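Local coordinates for uncharacterized protein (Desulfotomaculum acetoxidans, PDB 3U4Y), which is of unknown function but folds as a seven-bladed beta-propeller related to the lactonase family, at residues S84-D88 with T100-N105. Residues are numbered along the deposited sequence; the frame is centred on the assembly and turned at random.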
ATOM      1  N   SER A  84      -2.081  15.137 -12.729  1.00 51.49           N
ATOM      2  CA  SER A  84      -2.322  13.914 -13.493  1.00 52.02           C
ATOM      3  C   SER A  84      -2.919  12.820 -12.612  1.00 48.35           C
ATOM      4  O   SER A  84      -3.240  13.065 -11.451  1.00 39.44           O
ATOM      5  CB  SER A  84      -1.031  13.418 -14.141  1.00 57.70           C
ATOM      6  OG  SER A  84      -0.063  13.081 -13.159  1.00 63.05           O
ATOM      7  N   SER A  85      -3.062  11.616 -13.166  1.00 47.65           N
ATOM      8  CA  SER A  85      -3.710  10.511 -12.455  1.00 40.89           C
ATOM      9  C   SER A  85      -2.977  10.048 -11.184  1.00 40.91           C
ATOM     10  O   SER A  85      -1.820  10.403 -10.954  1.00 50.07           O
ATOM     11  CB  SER A  85      -3.865   9.323 -13.381  1.00 39.17           C
ATOM     12  OG  SER A  85      -2.665   8.569 -13.389  1.00 43.66           O
HETATM   13  N   MSE A  86      -3.651   9.223 -10.382  1.00 30.45           N
HETATM   14  CA  MSE A  86      -3.132   8.784  -9.093  1.00 35.46           C
HETATM   15  C   MSE A  86      -3.480   7.336  -8.781  1.00 38.17           C
HETATM   16  O   MSE A  86      -4.551   6.869  -9.169  1.00 46.47           O
HETATM   17  CB  MSE A  86      -3.744   9.635  -7.988  1.00 45.52           C
HETATM   18  CG  MSE A  86      -3.219  11.033  -7.909  1.00 53.88           C
HETATM   19 SE   MSE A  86      -4.457  12.133  -6.903  0.95 58.82          SE
HETATM   20  CE  MSE A  86      -3.989  13.851  -7.707  1.00 65.44           C
ATOM     21  N   ALA A  87      -2.603   6.631  -8.060  1.00 24.56           N
ATOM     22  CA  ALA A  87      -2.944   5.282  -7.610  1.00 29.49           C
ATOM     23  C   ALA A  87      -2.394   4.917  -6.221  1.00 44.65           C
ATOM     24  O   ALA A  87      -3.041   5.220  -5.230  1.00 56.85           O
ATOM     25  CB  ALA A  87      -2.594   4.228  -8.668  1.00 27.12           C
ATOM     26  N   ASP A  88      -1.238   4.259  -6.120  1.00 47.75           N
ATOM     27  CA  ASP A  88      -0.732   3.927  -4.783  1.00 48.80           C
ATOM     28  C   ASP A  88      -0.507   5.243  -4.026  1.00 45.17           C
ATOM     29  O   ASP A  88      -0.192   6.276  -4.635  1.00 45.33           O
ATOM     30  CB  ASP A  88       0.541   3.030  -4.815  1.00 16.14           C
ATOM     31  CG  ASP A  88       0.745   2.204  -3.504  1.00 88.81           C
ATOM     32  OD1 ASP A  88      -0.123   2.247  -2.599  1.00 92.29           O
ATOM     33  OD2 ASP A  88       1.773   1.495  -3.378  1.00 80.33           O
ATOM     34  N   THR A 100       1.746  10.417  -3.963  1.00 31.25           N
ATOM     35  CA  THR A 100       0.997   9.616  -4.915  1.00 33.30           C
ATOM     36  C   THR A 100       1.781   9.314  -6.170  1.00 40.17           C
ATOM     37  O   THR A 100       2.565  10.124  -6.661  1.00 46.83           O
ATOM     38  CB  THR A 100      -0.269  10.336  -5.358  1.00 40.51           C
ATOM     39  OG1 THR A 100      -0.707  11.201  -4.309  1.00 47.55           O
ATOM     40  CG2 THR A 100      -1.353   9.337  -5.678  1.00 36.31           C
ATOM     41  N   VAL A 101       1.533   8.137  -6.710  1.00 34.68           N
ATOM     42  CA  VAL A 101       2.212   7.720  -7.905  1.00 35.45           C
ATOM     43  C   VAL A 101       1.182   7.497  -9.017  1.00 39.48           C
ATOM     44  O   VAL A 101      -0.015   7.333  -8.757  1.00 35.45           O
ATOM     45  CB  VAL A 101       3.086   6.486  -7.591  1.00 42.18           C
ATOM     46  CG1 VAL A 101       2.977   5.404  -8.671  1.00 53.33           C
ATOM     47  CG2 VAL A 101       4.516   6.930  -7.374  1.00 33.78           C
ATOM     48  N   THR A 102       1.651   7.505 -10.256  1.00 36.74           N
ATOM     49  CA  THR A 102       0.768   7.448 -11.407  1.00 36.31           C
ATOM     50  C   THR A 102      -0.106   6.203 -11.475  1.00 38.22           C
ATOM     51  O   THR A 102       0.229   5.157 -10.910  1.00 42.27           O
ATOM     52  CB  THR A 102       1.573   7.506 -12.691  1.00 35.53           C
ATOM     53  OG1 THR A 102       0.704   7.819 -13.786  1.00 41.71           O
ATOM     54  CG2 THR A 102       2.243   6.176 -12.922  1.00 35.27           C
ATOM     55  N   GLY A 103      -1.233   6.347 -12.176  1.00 38.33           N
ATOM     56  CA  GLY A 103      -2.118   5.247 -12.523  1.00 33.28           C
ATOM     57  C   GLY A 103      -2.091   5.022 -14.036  1.00 39.91           C
ATOM     58  O   GLY A 103      -1.084   5.290 -14.695  1.00 32.46           O
ATOM     59  N   LEU A 104      -3.198   4.550 -14.601  1.00 38.89           N
ATOM     60  CA  LEU A 104      -3.223   4.188 -16.013  1.00 29.80           C
ATOM     61  C   LEU A 104      -3.013   5.352 -16.981  1.00 33.76           C
ATOM     62  O   LEU A 104      -2.203   5.244 -17.903  1.00 34.68           O
ATOM     63  CB  LEU A 104      -4.516   3.453 -16.362  1.00 35.71           C
ATOM     64  CG  LEU A 104      -4.467   2.367 -17.444  1.00 31.24           C
ATOM     65  CD1 LEU A 104      -5.782   2.333 -18.190  1.00 22.54           C
ATOM     66  CD2 LEU A 104      -3.317   2.568 -18.411  1.00 24.33           C
ATOM     67  N   ASN A 105      -3.737   6.454 -16.816  1.00 43.76           N
ATOM     68  CA  ASN A 105      -3.621   7.503 -17.836  1.00 66.89           C
ATOM     69  C   ASN A 105      -2.468   8.442 -17.578  1.00 48.99           C
ATOM     70  O   ASN A 105      -2.101   8.693 -16.433  1.00 44.31           O
ATOM     71  CB  ASN A 105      -4.934   8.262 -18.077  1.00 86.81           C
ATOM     72  CG  ASN A 105      -5.697   8.511 -16.806  1.00100.36           C
ATOM     73  OD1 ASN A 105      -6.106   7.566 -16.131  1.00104.37           O
ATOM     74  ND2 ASN A 105      -5.909   9.784 -16.473  1.00104.70           N
TER
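S85 reaches across to the backbone of G103 and N105, at the point in this seven-bladed beta-propeller where the chain passes from one blade to the next. Residues 84-88 link strand 75-81, the outer edge of one blade, to strand 89-91 of the following blade; residues 100-105 run from the end of strand 97-100 of that same blade into the loop toward strand 109-114. With its chi1 of 84°, S85 OG sits between its own backbone N and carbonyl carbon and touches G103 N and N105 O. There it accepts the N-H of G103 (N to OG 2.9 Å) and donates to N105 O at 3.1 Å, lying in the plane of that carbonyl. T102 OG1 lies 3.5 Å from S85 OG, at best a weak partner. With an alanine in place of S85 the hydroxyl is gone, and the G103 N-H and N105 carbonyl would probably lose their shared partner, leaving the loop at 103-105 less firmly tied to the linker.

Next comes M86, a selenomethionine whose CB and CG run obliquely past the methyl CG2 of T100; T57 of strand 53-58, in the preceding blade, touches both side chains. The CA-H of M86 points at V101 O. That carbonyl takes the N-H of A87 at 2.8 Å from A87 N to V101 O; A87 N lies nearly in line with the V101 C=O (172°), but its N-H points off that line, with 136° at the hydrogen. The A87 methyl meets T102 O and G103 CA, while A87 O bonds to T57 OG1, back in the neighbouring blade.

D88 sends its carboxylate away from this loop, where OD2 takes the backbone N-H of I133. Its carbonyl stays with V101, which is therefore paired with two successive linker residues, through its O to A87 N and through its N to D88 O: the donor, V101 N, is 3.3 Å from D88 O and lies 18° off the plane of the D88 carbonyl.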